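Carboxyltransferase domain-containing protein (Pyrococcus horikoshii, PDB 2PHC) is of unknown function but probably acts as an ATP-binding hydrolase and belongs to the carboxyltransferase subdomain C and D family. Local coordinates at residues A[11-16]-A[28-33]; A[33-38]-A[43-48]; A[78-83]-A[203-208]; A[112-117]-A[142-147]; A[185-190]-A[197-202]. All coordinates share one frame; numbering follows the deposited sequence.

Interaction 1 of 5, residues A[11-16]-A[28-33]; sequences FLISFG and HSLAKA
L30 presents one methyl, CD2, to both I13 and F15. The CZ corner of the F15 ring is the nearest partner, 3.3 Å from L30 CD2, so the packing here is tight. The methyl sits at the ring edge, near the plane of the ring, and not over a face. I13 comes tip to tip with the leucine: I13 CG2 is 3.7 Å from L30 CD2, and I13 CD1 is 4.0 Å from the same methyl. The leucine gets there because its CG lies opposite the backbone N (chi1 178°), which sends the branch off the helix and toward the strand. No hydrogen bond crosses between the segments.

The contact joins strand 10-14 to helix 21-37, which lies on one face of a four-stranded antiparallel sheet in an alpha/beta layer arrangement. I13 CB points toward the helix, as does that of F15 just past the strand. The I13 backbone is hydrogen-bonded to L52, and its side chain also packs on L52 and V54 of strand 51-56. F15 is bonded through its backbone to S50. Its ring meets I23, R26 and V27 as well, all earlier in the same helix. The peptide between F15 and G16 is cis. Earlier in the strand, F11 makes an edge-to-face contact with Y63 and packs on V66 and L70 of helix 63-82.

Interaction 2 of 5, residues A[33-38]-A[43-48]; sequences AIEKES and VELVPA
I34 and L45 face each other across 9.0 Å from CA to CA, with helix 21-37 ending over the sheet and strand 42-48 lying beneath it. L45 covers most of this distance, with I34 reaching from the helix. The L45 CB points toward the helix, and both of its methyls touch I34. L45 CD2 is 4.1 Å from I34 CD1, and L45 CD1 is 4.1 Å from I34 CG2. L45 CD1 also meets the side chain of E35. There E35 CG lies 4.0 Å from L45 CD1, and E35 OE1 lies 3.7 Å from that methyl. E35 bends at chi2 (-84°), which carries its carboxylate past the leucine in the opposite direction.

These elements follow one another as helix, short link and edge strand. Strand 42-48 then pairs antiparallel with 51-56 in a hairpin, and V43 and E44 form a classic beta bulge opposite I55. S38, with positive phi, leads the chain out of the helix. S38 OG gives a weak hydrogen bond to E35 O. Beyond the two segments, L45 also packs on A31 and V54, while I34 touches I73 of helix 63-82.

Interaction 3 of 5, residues A[78-83]-A[203-208]; sequences VERIKG and GDYVKF
I81 and Y205 make the apolar part of this contact. I81 CG2 lies 3.9 Å from both CD2 and CE2 of Y205. The methyl approaches the ring obliquely, and the two side chains cross at a slant. I81 O also reaches the ring edge, in its plane, 3.9 Å from Y205 CD2. That carbonyl takes a hydrogen bond from the hydroxyl of T85.

The polar part runs through a water. It accepts a hydrogen bond from R80 NH2 at 3.1 Å. The same water is 2.8 Å from Y205 OH, to which it is also hydrogen-bonded. The direct approach is longer: R80 NH1 is 4.0 Å from Y205 OH, which sits at the edge of the guanidinium near its plane. Guanidinium and ring are turned 76° apart. R80 bends at chi3 (72°), and I81 CG1 lies 3.7 Å above one face of its guanidinium. The main charged partner of R80 is E77, which holds NH2 in a salt bridge. With Y205 reduced to an alanine, I81 CG2 is likely to lose its ring partner and the water its tyrosine partner.

Y205 lies at the start of strand 205-211, and its backbone is hydrogen-bonded to K84 and I86. Its side chain also touches K84 and L122. Helix 63-82 leads through this point into strand 85-92. The contact therefore joins the end of a helix in the N-terminal alpha/beta half to the seven-stranded sheet. R80 also touches S29, and I81 touches R26, both of helix 21-37.

Interaction 4 of 5, residues A[112-117]-A[142-147]; sequences DDVIEI and ERIATP
I117 N bonds to D113 O at 3.0 Å, a regular helical bond, and the I117 side chain meets R143 and I144. Its two branches go to different partners. I117 CD1 lies over one face of the R143 guanidinium, displaced from the centre of the group and nearest NH1, at 3.9 Å. The two side chains cross at about a right angle. The charge of R143 is met by D141, in a salt bridge through NH2, which is likely to limit the turning of the flat group.

The other branch, I117 CG2, is 3.7 Å from I144 CG2 and 4.0 Å from I144 CG1. These side chains slide past each other in opposite directions. I144 takes the crowded position for its CG1, between the backbone N and the carbonyl carbon (chi1 60°). Its CG2 also reaches V114 and lies 4.3 Å from V114 CG2. It thus touches two residues about one turn apart on the helix. Losing the I117 branches to an alanine would probably leave I144 CG2 and one face of the R143 guanidinium less covered.

Around them, I144 packs on L109 and on I163 of strand 160-164, and V114 on I100. A145 N closes the short 3-10 turn with a bond to E142 O at 3.1 Å. The arrangement is helix-to-loop packing: helix 111-119 is set against the turn that follows strand 134-138 of the larger sheet, in a domain of the cyclophilin-like clan.

Interaction 5 of 5, residues A[185-190]-A[197-202]; sequences IPLRTF and PSIVLP
F190 turns one ring face to S198. S198 CB stands over its centre, 3.8 Å from the F190 ring centroid and only 6° off the ring normal, a CH-pi contact. T189 and I199 cross obliquely beside it: T189 CG2 is 3.6 Å from I199 CD1. I199 sets its CG1 between its own backbone N and carbonyl carbon, and from there the chain extends to T189. L187 meets the same methyl at about a right angle, its CD1 4.0 Å from I199 CD1.

The backbones run antiparallel, with a single beta bridge between F190 and S198. I199 N gives a hydrogen bond of 2.9 Å to T189 O. S198 CA also approaches T189 O, and F190 CA approaches P197 O, each at 3.1 Å in a CA-H...O contact. The two segments belong to the long loop between strands 180-184 and 205-211, so the bridge draws the loop back on itself.

The polar end of T189 is held by W170, through OG1 and the indole NE1. The F190 ring meets F130 and packs on L128, A172 and W170. V200, next to I199, packs on I86 and I88 of strand 85-92.

Interactions 1 and 2 share helix 21-37 and hold it to the small antiparallel sheet, the first buried and the second partly open at the sheet edge. They touch through A31 O and L45 CD1. Interaction 3 lies nearest the centre of the chain and joins this half to the seven-stranded sheet. It adds a bridging water to apolar packing, and S29 links it to interaction 1. Interactions 4 and 5 belong to the second half, about 23 Å apart between centres. Interaction 4 is buried aliphatic packing with an exposed arginine beside it. Interaction 5 alone has a direct backbone hydrogen bond across its segments, and V200 meets V206 of interaction 3.

Interaction 1 of 5, residues A[11-16]-A[28-33]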
# COMPACT_ATOMS: atom_id res chain seq x y z
N PHE A 11 16.38 6.39 21.07
CA PHE A 11 16.47 5.49 19.89
C PHE A 11 15.71 6.05 18.70
O PHE A 11 14.79 6.75 18.86
CB PHE A 11 15.94 4.05 20.24
CG PHE A 11 16.82 3.30 21.22
CD1 PHE A 11 16.62 3.42 22.58
CD2 PHE A 11 17.88 2.52 20.77
CE1 PHE A 11 17.45 2.79 23.46
CE2 PHE A 11 18.70 1.91 21.67
CZ PHE A 11 18.45 2.03 23.02
N LEU A 12 16.13 5.73 17.50
CA LEU A 12 15.42 6.15 16.34
C LEU A 12 15.02 4.88 15.58
O LEU A 12 15.89 4.03 15.28
CB LEU A 12 16.35 7.00 15.46
CG LEU A 12 15.77 7.71 14.24
CD1 LEU A 12 14.94 8.96 14.56
CD2 LEU A 12 16.85 8.01 13.18
N ILE A 13 13.72 4.74 15.48
CA ILE A 13 13.10 3.95 14.52
C ILE A 13 12.90 4.72 13.28
O ILE A 13 12.33 5.72 13.17
CB ILE A 13 11.80 3.35 15.01
CG1 ILE A 13 11.93 2.91 16.45
CG2 ILE A 13 11.39 2.19 14.18
CD1 ILE A 13 10.78 3.19 17.26
N SER A 14 13.33 4.09 12.30
CA SER A 14 13.91 4.55 11.03
C SER A 14 13.40 3.71 9.84
O SER A 14 13.17 2.53 10.00
CB SER A 14 15.46 4.51 11.09
OG SER A 14 15.94 4.94 9.85
N PHE A 15 12.54 3.99 8.66
CA PHE A 15 11.77 3.04 7.82
C PHE A 15 12.25 2.69 6.36
O PHE A 15 11.69 1.69 5.76
CB PHE A 15 10.27 3.39 7.82
CG PHE A 15 9.58 3.18 9.13
CD1 PHE A 15 8.84 2.03 9.36
CD2 PHE A 15 9.71 4.10 10.15
CE1 PHE A 15 8.20 1.82 10.57
CE2 PHE A 15 9.11 3.92 11.38
CZ PHE A 15 8.32 2.73 11.59
N GLY A 16 13.20 3.43 5.74
CA GLY A 16 13.78 4.73 6.12
C GLY A 16 14.10 5.52 4.84
O GLY A 16 14.04 4.96 3.72
N HIS A 28 3.34 6.99 12.27
CA HIS A 28 2.22 7.39 13.10
C HIS A 28 1.57 6.17 13.86
O HIS A 28 1.29 6.26 15.02
CB HIS A 28 1.19 8.11 12.25
CG HIS A 28 -0.02 8.53 13.01
ND1 HIS A 28 -1.31 8.17 12.62
CD2 HIS A 28 -0.16 9.35 14.08
CE1 HIS A 28 -2.17 8.70 13.47
NE2 HIS A 28 -1.50 9.39 14.38
N SER A 29 1.35 5.06 13.18
CA SER A 29 0.77 3.85 13.77
C SER A 29 1.67 3.26 14.85
O SER A 29 1.17 2.79 15.82
CB SER A 29 0.63 2.79 12.67
OG SER A 29 -0.25 3.22 11.72
N LEU A 30 2.96 3.30 14.65
CA LEU A 30 3.91 2.86 15.60
C LEU A 30 3.91 3.75 16.81
O LEU A 30 3.99 3.22 17.93
CB LEU A 30 5.29 2.81 14.94
CG LEU A 30 6.54 2.41 15.72
CD1 LEU A 30 6.46 1.17 16.65
CD2 LEU A 30 7.71 2.29 14.78
N ALA A 31 3.82 5.05 16.64
CA ALA A 31 3.80 5.94 17.75
C ALA A 31 2.58 5.73 18.55
O ALA A 31 2.64 5.63 19.72
CB ALA A 31 3.88 7.33 17.33
N LYS A 32 1.46 5.65 17.88
CA LYS A 32 0.27 5.14 18.46
C LYS A 32 0.34 3.79 19.20
O LYS A 32 -0.36 3.63 20.13
CB LYS A 32 -0.94 5.29 17.54
CG LYS A 32 -1.36 6.72 17.26
CD LYS A 32 -2.48 7.24 18.10
CE LYS A 32 -2.50 8.72 18.19
NZ LYS A 32 -3.79 9.30 18.54
N ALA A 33 1.21 2.86 18.80
CA ALA A 33 1.18 1.47 19.29
C ALA A 33 1.91 1.66 20.60
O ALA A 33 1.53 1.13 21.67
CB ALA A 33 1.99 0.51 18.36

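Interaction 2 of 5, residues A[33-38]-A[43-48]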
# COMPACT_ATOMS: atom_id res chain seq x y z
N ALA A 33 1.21 2.86 18.80
CA ALA A 33 1.18 1.47 19.29
C ALA A 33 1.91 1.66 20.60
O ALA A 33 1.53 1.13 21.67
CB ALA A 33 1.99 0.51 18.36
N ILE A 34 2.97 2.44 20.56
CA ILE A 34 3.68 2.74 21.76
C ILE A 34 2.89 3.48 22.78
O ILE A 34 3.04 3.18 23.95
CB ILE A 34 5.01 3.47 21.52
CG1 ILE A 34 5.93 2.53 20.76
CG2 ILE A 34 5.68 3.93 22.85
CD1 ILE A 34 7.11 3.31 20.28
N GLU A 35 2.12 4.47 22.37
CA GLU A 35 1.23 5.25 23.25
C GLU A 35 0.10 4.35 23.87
O GLU A 35 -0.44 4.68 24.93
CB GLU A 35 0.53 6.37 22.47
CG GLU A 35 1.45 7.49 21.96
CD GLU A 35 1.76 8.61 22.99
OE1 GLU A 35 2.48 9.58 22.61
OE2 GLU A 35 1.31 8.52 24.18
N LYS A 36 -0.29 3.28 23.16
CA LYS A 36 -1.23 2.35 23.71
C LYS A 36 -0.67 1.64 24.97
O LYS A 36 -1.38 1.49 25.90
CB LYS A 36 -1.64 1.33 22.63
CG LYS A 36 -2.75 0.36 23.06
CD LYS A 36 -3.25 -0.45 21.88
CE LYS A 36 -4.59 -1.10 22.19
NZ LYS A 36 -4.78 -2.30 21.29
N GLU A 37 0.57 1.23 24.97
CA GLU A 37 1.21 0.78 26.17
C GLU A 37 1.52 1.76 27.28
O GLU A 37 1.68 1.33 28.37
CB GLU A 37 2.46 -0.02 25.91
CG GLU A 37 2.57 -0.59 24.59
CD GLU A 37 1.93 -1.86 24.54
OE1 GLU A 37 2.38 -2.72 25.26
OE2 GLU A 37 0.95 -2.01 23.83
N SER A 38 1.66 3.05 27.01
CA SER A 38 2.43 3.93 27.86
C SER A 38 3.42 3.24 28.77
O SER A 38 3.20 3.08 29.92
CB SER A 38 1.53 4.81 28.68
OG SER A 38 0.27 4.74 28.17
N VAL A 43 9.75 9.00 27.74
CA VAL A 43 9.76 10.44 27.88
C VAL A 43 9.04 11.23 26.69
O VAL A 43 8.05 11.93 26.90
CB VAL A 43 11.15 10.89 28.31
CG1 VAL A 43 11.37 12.42 28.12
CG2 VAL A 43 11.42 10.39 29.77
N GLU A 44 9.50 11.00 25.46
CA GLU A 44 9.05 11.74 24.35
C GLU A 44 9.04 10.80 23.12
O GLU A 44 9.79 9.83 23.05
CB GLU A 44 9.99 12.94 24.12
CG GLU A 44 9.55 13.90 22.97
CD GLU A 44 10.02 15.37 23.12
OE1 GLU A 44 9.21 16.26 22.70
OE2 GLU A 44 11.18 15.64 23.59
N LEU A 45 8.16 11.14 22.17
CA LEU A 45 8.10 10.48 20.86
C LEU A 45 8.05 11.63 19.82
O LEU A 45 7.22 12.49 19.92
CB LEU A 45 6.79 9.62 20.75
CG LEU A 45 6.69 8.28 21.48
CD1 LEU A 45 5.36 7.70 21.18
CD2 LEU A 45 7.81 7.30 21.07
N VAL A 46 8.92 11.61 18.84
CA VAL A 46 8.99 12.70 17.86
C VAL A 46 8.94 11.98 16.55
O VAL A 46 9.92 11.37 16.14
CB VAL A 46 10.36 13.54 17.99
CG1 VAL A 46 10.30 14.84 17.18
CG2 VAL A 46 10.75 13.85 19.52
N PRO A 47 7.76 11.91 15.94
CA PRO A 47 7.67 11.32 14.59
C PRO A 47 8.39 12.21 13.59
O PRO A 47 8.35 13.40 13.77
CB PRO A 47 6.14 11.29 14.33
CG PRO A 47 5.55 12.41 15.21
CD PRO A 47 6.43 12.30 16.46
N ALA A 48 9.02 11.68 12.54
CA ALA A 48 9.46 12.47 11.37
C ALA A 48 8.92 11.71 10.22
O ALA A 48 8.32 10.65 10.48
CB ALA A 48 11.06 12.60 11.30

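Interaction 3 of 5, residues A[78-83]-A[203-208]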
# COMPACT_ATOMS: atom_id res chain seq x y z
N VAL A 78 4.29 -4.72 12.35
CA VAL A 78 4.43 -5.41 11.09
C VAL A 78 3.54 -6.62 10.97
O VAL A 78 3.04 -6.94 9.91
CB VAL A 78 5.92 -5.84 10.93
CG1 VAL A 78 6.06 -6.84 9.82
CG2 VAL A 78 6.79 -4.58 10.60
N GLU A 79 3.37 -7.37 12.06
CA GLU A 79 2.48 -8.53 12.04
C GLU A 79 0.99 -8.11 11.96
O GLU A 79 0.16 -8.83 11.44
CB GLU A 79 2.77 -9.41 13.30
CG GLU A 79 1.76 -10.50 13.59
CD GLU A 79 1.80 -10.88 15.10
OE1 GLU A 79 1.63 -10.03 16.05
OE2 GLU A 79 2.01 -12.08 15.33
N ARG A 80 0.61 -7.00 12.59
CA ARG A 80 -0.71 -6.54 12.54
C ARG A 80 -1.05 -6.10 11.07
O ARG A 80 -2.11 -6.38 10.51
CB ARG A 80 -0.82 -5.37 13.49
CG ARG A 80 -2.15 -4.62 13.28
CD ARG A 80 -2.31 -3.43 14.16
NE ARG A 80 -1.43 -2.35 13.75
CZ ARG A 80 -1.65 -1.52 12.74
NH1 ARG A 80 -2.72 -1.65 11.99
NH2 ARG A 80 -0.75 -0.60 12.46
N ILE A 81 -0.11 -5.46 10.44
CA ILE A 81 -0.34 -4.91 9.09
C ILE A 81 -0.33 -6.07 8.11
O ILE A 81 -1.15 -6.12 7.20
CB ILE A 81 0.75 -3.88 8.76
CG1 ILE A 81 0.62 -2.66 9.67
CG2 ILE A 81 0.81 -3.55 7.19
CD1 ILE A 81 1.79 -1.70 9.56
N LYS A 82 0.58 -7.03 8.31
CA LYS A 82 0.52 -8.30 7.53
C LYS A 82 -0.82 -9.00 7.60
O LYS A 82 -1.29 -9.50 6.59
CB LYS A 82 1.69 -9.23 7.87
CG LYS A 82 1.46 -10.80 7.60
NZ LYS A 82 3.16 -13.68 8.03
N GLY A 83 -1.46 -9.00 8.75
CA GLY A 83 -2.73 -9.69 8.91
C GLY A 83 -3.87 -9.04 8.13
O GLY A 83 -4.94 -9.64 7.98
N GLY A 203 -10.56 -0.74 4.54
CA GLY A 203 -9.76 -0.71 5.77
C GLY A 203 -8.73 -1.78 5.70
O GLY A 203 -7.70 -1.66 6.37
N ASP A 204 -8.94 -2.78 4.85
CA ASP A 204 -7.86 -3.66 4.37
C ASP A 204 -6.74 -2.99 3.52
O ASP A 204 -6.93 -1.92 2.97
CB ASP A 204 -8.46 -4.75 3.48
CG ASP A 204 -9.40 -5.71 4.26
OD1 ASP A 204 -9.57 -5.64 5.52
OD2 ASP A 204 -9.97 -6.55 3.56
N TYR A 205 -5.59 -3.66 3.41
CA TYR A 205 -4.47 -3.19 2.58
C TYR A 205 -4.25 -4.14 1.42
O TYR A 205 -4.63 -5.34 1.46
CB TYR A 205 -3.13 -3.02 3.32
CG TYR A 205 -3.22 -2.27 4.64
CD1 TYR A 205 -3.80 -1.04 4.72
CD2 TYR A 205 -2.76 -2.86 5.84
CE1 TYR A 205 -3.93 -0.34 6.00
CE2 TYR A 205 -2.90 -2.21 7.10
CZ TYR A 205 -3.45 -0.96 7.16
OH TYR A 205 -3.53 -0.31 8.36
N VAL A 206 -3.69 -3.61 0.34
CA VAL A 206 -3.51 -4.49 -0.80
C VAL A 206 -2.07 -4.42 -1.29
O VAL A 206 -1.53 -3.37 -1.41
CB VAL A 206 -4.50 -4.18 -1.99
CG1 VAL A 206 -4.01 -4.94 -3.24
CG2 VAL A 206 -6.05 -4.55 -1.67
N LYS A 207 -1.53 -5.57 -1.65
CA LYS A 207 -0.22 -5.60 -2.20
C LYS A 207 -0.41 -6.22 -3.59
O LYS A 207 -0.87 -7.34 -3.69
CB LYS A 207 0.73 -6.49 -1.30
CG LYS A 207 2.25 -6.50 -1.77
CD LYS A 207 2.80 -5.09 -2.12
CE LYS A 207 4.40 -4.98 -2.38
NZ LYS A 207 4.83 -5.89 -3.53
N PHE A 208 -0.12 -5.46 -4.65
CA PHE A 208 -0.13 -6.02 -6.00
C PHE A 208 1.14 -6.77 -6.25
O PHE A 208 2.19 -6.36 -5.80
CB PHE A 208 -0.38 -5.01 -7.11
CG PHE A 208 -1.71 -4.30 -7.00
CD1 PHE A 208 -2.88 -4.97 -7.20
CD2 PHE A 208 -1.76 -2.96 -6.76
CE1 PHE A 208 -4.10 -4.27 -7.13
CE2 PHE A 208 -2.96 -2.27 -6.67
CZ PHE A 208 -4.10 -2.94 -6.88
O HOH W 1 -1.25 0.59 9.62

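Interaction 4 of 5, residues A[112-117]-A[142-147]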
# COMPACT_ATOMS: atom_id res chain seq x y z
N ASP A 112 8.67 -1.02 -17.32
CA ASP A 112 9.13 -1.74 -16.12
C ASP A 112 9.07 -0.86 -14.81
O ASP A 112 8.80 -1.40 -13.73
CB ASP A 112 10.60 -2.21 -16.31
CG ASP A 112 10.72 -3.52 -17.11
OD1 ASP A 112 9.66 -4.03 -17.64
OD2 ASP A 112 11.89 -4.04 -17.17
N ASP A 113 9.37 0.44 -14.94
CA ASP A 113 9.29 1.45 -13.89
C ASP A 113 7.84 1.69 -13.42
O ASP A 113 7.60 1.74 -12.25
CB ASP A 113 9.88 2.79 -14.32
CG ASP A 113 11.45 2.75 -14.52
OD1 ASP A 113 12.16 1.85 -13.97
OD2 ASP A 113 11.95 3.65 -15.24
N VAL A 114 6.90 1.90 -14.34
CA VAL A 114 5.47 1.88 -14.01
C VAL A 114 5.13 0.65 -13.15
O VAL A 114 4.53 0.79 -12.09
CB VAL A 114 4.55 1.96 -15.28
CG1 VAL A 114 2.99 1.80 -14.90
CG2 VAL A 114 4.80 3.28 -16.00
N ILE A 115 5.55 -0.52 -13.60
CA ILE A 115 5.24 -1.77 -12.88
C ILE A 115 5.76 -1.84 -11.40
O ILE A 115 5.07 -2.40 -10.52
CB ILE A 115 5.73 -2.94 -13.69
CG1 ILE A 115 5.00 -3.01 -15.04
CG2 ILE A 115 5.63 -4.25 -12.93
CD1 ILE A 115 5.38 -4.35 -15.83
N GLU A 116 6.97 -1.29 -11.15
CA GLU A 116 7.65 -1.29 -9.85
C GLU A 116 7.01 -0.25 -8.96
O GLU A 116 6.77 -0.51 -7.80
CB GLU A 116 9.15 -0.94 -10.01
CG GLU A 116 9.85 -0.29 -8.77
CD GLU A 116 10.37 -1.33 -7.75
OE1 GLU A 116 10.73 -2.47 -8.21
OE2 GLU A 116 10.40 -1.02 -6.49
N ILE A 117 6.73 0.92 -9.54
CA ILE A 117 6.15 2.05 -8.86
C ILE A 117 4.71 1.78 -8.49
O ILE A 117 4.32 2.05 -7.36
CB ILE A 117 6.27 3.26 -9.71
CG1 ILE A 117 7.76 3.57 -9.90
CG2 ILE A 117 5.54 4.50 -9.12
CD1 ILE A 117 7.99 4.75 -10.88
N GLU A 142 2.57 9.33 -6.86
CA GLU A 142 2.22 10.34 -7.88
C GLU A 142 3.01 10.36 -9.22
O GLU A 142 2.57 10.97 -10.20
CB GLU A 142 2.22 11.73 -7.23
CG GLU A 142 1.12 11.77 -6.21
CD GLU A 142 0.97 13.07 -5.45
OE1 GLU A 142 1.59 14.12 -5.82
OE2 GLU A 142 0.19 13.00 -4.45
N ARG A 143 4.15 9.68 -9.27
CA ARG A 143 4.97 9.64 -10.45
C ARG A 143 4.31 8.88 -11.57
O ARG A 143 4.77 8.95 -12.73
CB ARG A 143 6.33 9.02 -10.14
CG ARG A 143 7.26 9.92 -9.35
CD ARG A 143 8.51 9.10 -8.99
NE ARG A 143 8.28 8.09 -7.95
CZ ARG A 143 9.08 7.06 -7.67
NH1 ARG A 143 10.19 6.84 -8.39
NH2 ARG A 143 8.77 6.23 -6.69
N ILE A 144 3.31 8.06 -11.22
CA ILE A 144 2.48 7.38 -12.23
C ILE A 144 1.06 7.94 -12.46
O ILE A 144 0.29 7.37 -13.21
CB ILE A 144 2.51 5.87 -12.08
CG1 ILE A 144 1.99 5.44 -10.71
CG2 ILE A 144 3.93 5.36 -12.29
CD1 ILE A 144 1.63 3.99 -10.74
N ALA A 145 0.79 9.12 -11.88
CA ALA A 145 -0.47 9.85 -12.05
C ALA A 145 -0.79 10.05 -13.56
O ALA A 145 0.10 10.47 -14.31
CB ALA A 145 -0.37 11.21 -11.32
N THR A 146 -2.01 9.75 -14.02
CA THR A 146 -2.34 9.84 -15.47
C THR A 146 -3.80 10.06 -15.64
O THR A 146 -4.63 9.21 -15.17
CB THR A 146 -1.96 8.55 -16.29
OG1 THR A 146 -0.61 8.17 -15.99
CG2 THR A 146 -2.06 8.80 -17.82
N PRO A 147 -4.17 11.13 -16.39
CA PRO A 147 -5.61 11.43 -16.61
C PRO A 147 -6.29 10.32 -17.40
O PRO A 147 -5.59 9.54 -17.96
CB PRO A 147 -5.63 12.77 -17.37
CG PRO A 147 -4.30 12.78 -18.12
CD PRO A 147 -3.30 12.11 -17.08

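Interaction 5 of 5, residues A[185-190]-A[197-202]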
# COMPACT_ATOMS: atom_id res chain seq x y z
N ILE A 185 -6.06 -8.59 -13.14
CA ILE A 185 -6.10 -9.54 -12.07
C ILE A 185 -6.88 -10.80 -12.52
O ILE A 185 -7.98 -10.67 -13.03
CB ILE A 185 -6.85 -8.90 -10.79
CG1 ILE A 185 -6.11 -7.67 -10.21
CG2 ILE A 185 -7.08 -9.90 -9.78
CD1 ILE A 185 -7.04 -6.64 -9.41
N PRO A 186 -6.33 -12.00 -12.29
CA PRO A 186 -7.01 -13.27 -12.67
C PRO A 186 -8.01 -13.84 -11.65
O PRO A 186 -8.85 -14.61 -12.04
CB PRO A 186 -5.86 -14.25 -12.79
CG PRO A 186 -4.88 -13.72 -11.63
CD PRO A 186 -4.94 -12.23 -11.84
N LEU A 187 -7.84 -13.52 -10.37
CA LEU A 187 -8.81 -13.81 -9.31
C LEU A 187 -10.17 -13.18 -9.58
O LEU A 187 -10.27 -12.07 -10.14
CB LEU A 187 -8.29 -13.25 -8.01
CG LEU A 187 -6.87 -13.65 -7.58
CD1 LEU A 187 -6.43 -12.71 -6.50
CD2 LEU A 187 -6.84 -15.09 -7.03
N ARG A 188 -11.23 -13.89 -9.16
CA ARG A 188 -12.57 -13.31 -9.20
C ARG A 188 -12.69 -12.57 -7.88
O ARG A 188 -13.07 -13.16 -6.84
CB ARG A 188 -13.62 -14.37 -9.30
CG ARG A 188 -14.97 -13.83 -9.64
CD ARG A 188 -15.99 -14.96 -9.84
NE ARG A 188 -17.35 -14.41 -9.85
CZ ARG A 188 -18.42 -15.09 -10.24
NH1 ARG A 188 -18.29 -16.34 -10.65
NH2 ARG A 188 -19.61 -14.52 -10.21
N THR A 189 -12.38 -11.26 -7.95
CA THR A 189 -12.31 -10.42 -6.74
C THR A 189 -13.65 -10.10 -6.06
O THR A 189 -13.72 -9.87 -4.84
CB THR A 189 -11.47 -9.12 -6.99
OG1 THR A 189 -12.07 -8.36 -8.04
CG2 THR A 189 -9.98 -9.47 -7.33
N PHE A 190 -14.72 -10.06 -6.85
CA PHE A 190 -16.08 -9.91 -6.33
C PHE A 190 -16.94 -11.10 -6.81
O PHE A 190 -17.02 -11.44 -7.99
CB PHE A 190 -16.76 -8.53 -6.76
CG PHE A 190 -16.15 -7.24 -6.12
CD1 PHE A 190 -16.99 -6.20 -5.72
CD2 PHE A 190 -14.75 -7.02 -6.03
CE1 PHE A 190 -16.45 -4.96 -5.20
CE2 PHE A 190 -14.18 -5.83 -5.53
CZ PHE A 190 -15.06 -4.79 -5.16
N PRO A 197 -18.53 -11.33 -0.25
CA PRO A 197 -18.58 -11.24 -1.69
C PRO A 197 -17.49 -10.46 -2.38
O PRO A 197 -17.48 -10.52 -3.58
CB PRO A 197 -19.92 -10.58 -1.95
CG PRO A 197 -20.21 -9.81 -0.77
CD PRO A 197 -19.54 -10.50 0.40
N SER A 198 -16.64 -9.70 -1.68
CA SER A 198 -15.38 -9.15 -2.29
C SER A 198 -14.21 -9.72 -1.46
O SER A 198 -14.36 -9.86 -0.26
CB SER A 198 -15.33 -7.61 -2.24
OG SER A 198 -15.82 -7.16 -0.97
N ILE A 199 -13.06 -9.97 -2.06
CA ILE A 199 -11.89 -10.46 -1.29
C ILE A 199 -11.26 -9.37 -0.42
O ILE A 199 -10.34 -9.60 0.36
CB ILE A 199 -10.79 -11.11 -2.16
CG1 ILE A 199 -10.39 -10.26 -3.33
CG2 ILE A 199 -11.33 -12.31 -2.88
CD1 ILE A 199 -9.23 -10.97 -4.15
N VAL A 200 -11.44 -8.12 -0.28
CA VAL A 200 -10.85 -6.98 0.39
C VAL A 200 -12.03 -6.28 0.89
O VAL A 200 -13.12 -6.30 0.26
CB VAL A 200 -10.01 -6.19 -0.71
CG1 VAL A 200 -8.79 -6.98 -1.41
CG2 VAL A 200 -10.86 -5.11 -1.49
N LEU A 201 -12.04 -5.68 1.83
CA LEU A 201 -13.06 -4.84 2.41
C LEU A 201 -12.44 -3.50 2.79
O LEU A 201 -11.25 -3.46 3.03
CB LEU A 201 -13.71 -5.59 3.60
CG LEU A 201 -14.68 -6.74 3.28
CD1 LEU A 201 -14.93 -7.48 4.55
CD2 LEU A 201 -16.02 -6.17 2.74
N PRO A 202 -13.24 -2.41 2.81
CA PRO A 202 -12.66 -1.14 3.26
C PRO A 202 -11.79 -1.27 4.56
O PRO A 202 -12.23 -1.88 5.58
CB PRO A 202 -13.90 -0.19 3.45
CG PRO A 202 -14.94 -0.69 2.40
CD PRO A 202 -14.68 -2.29 2.47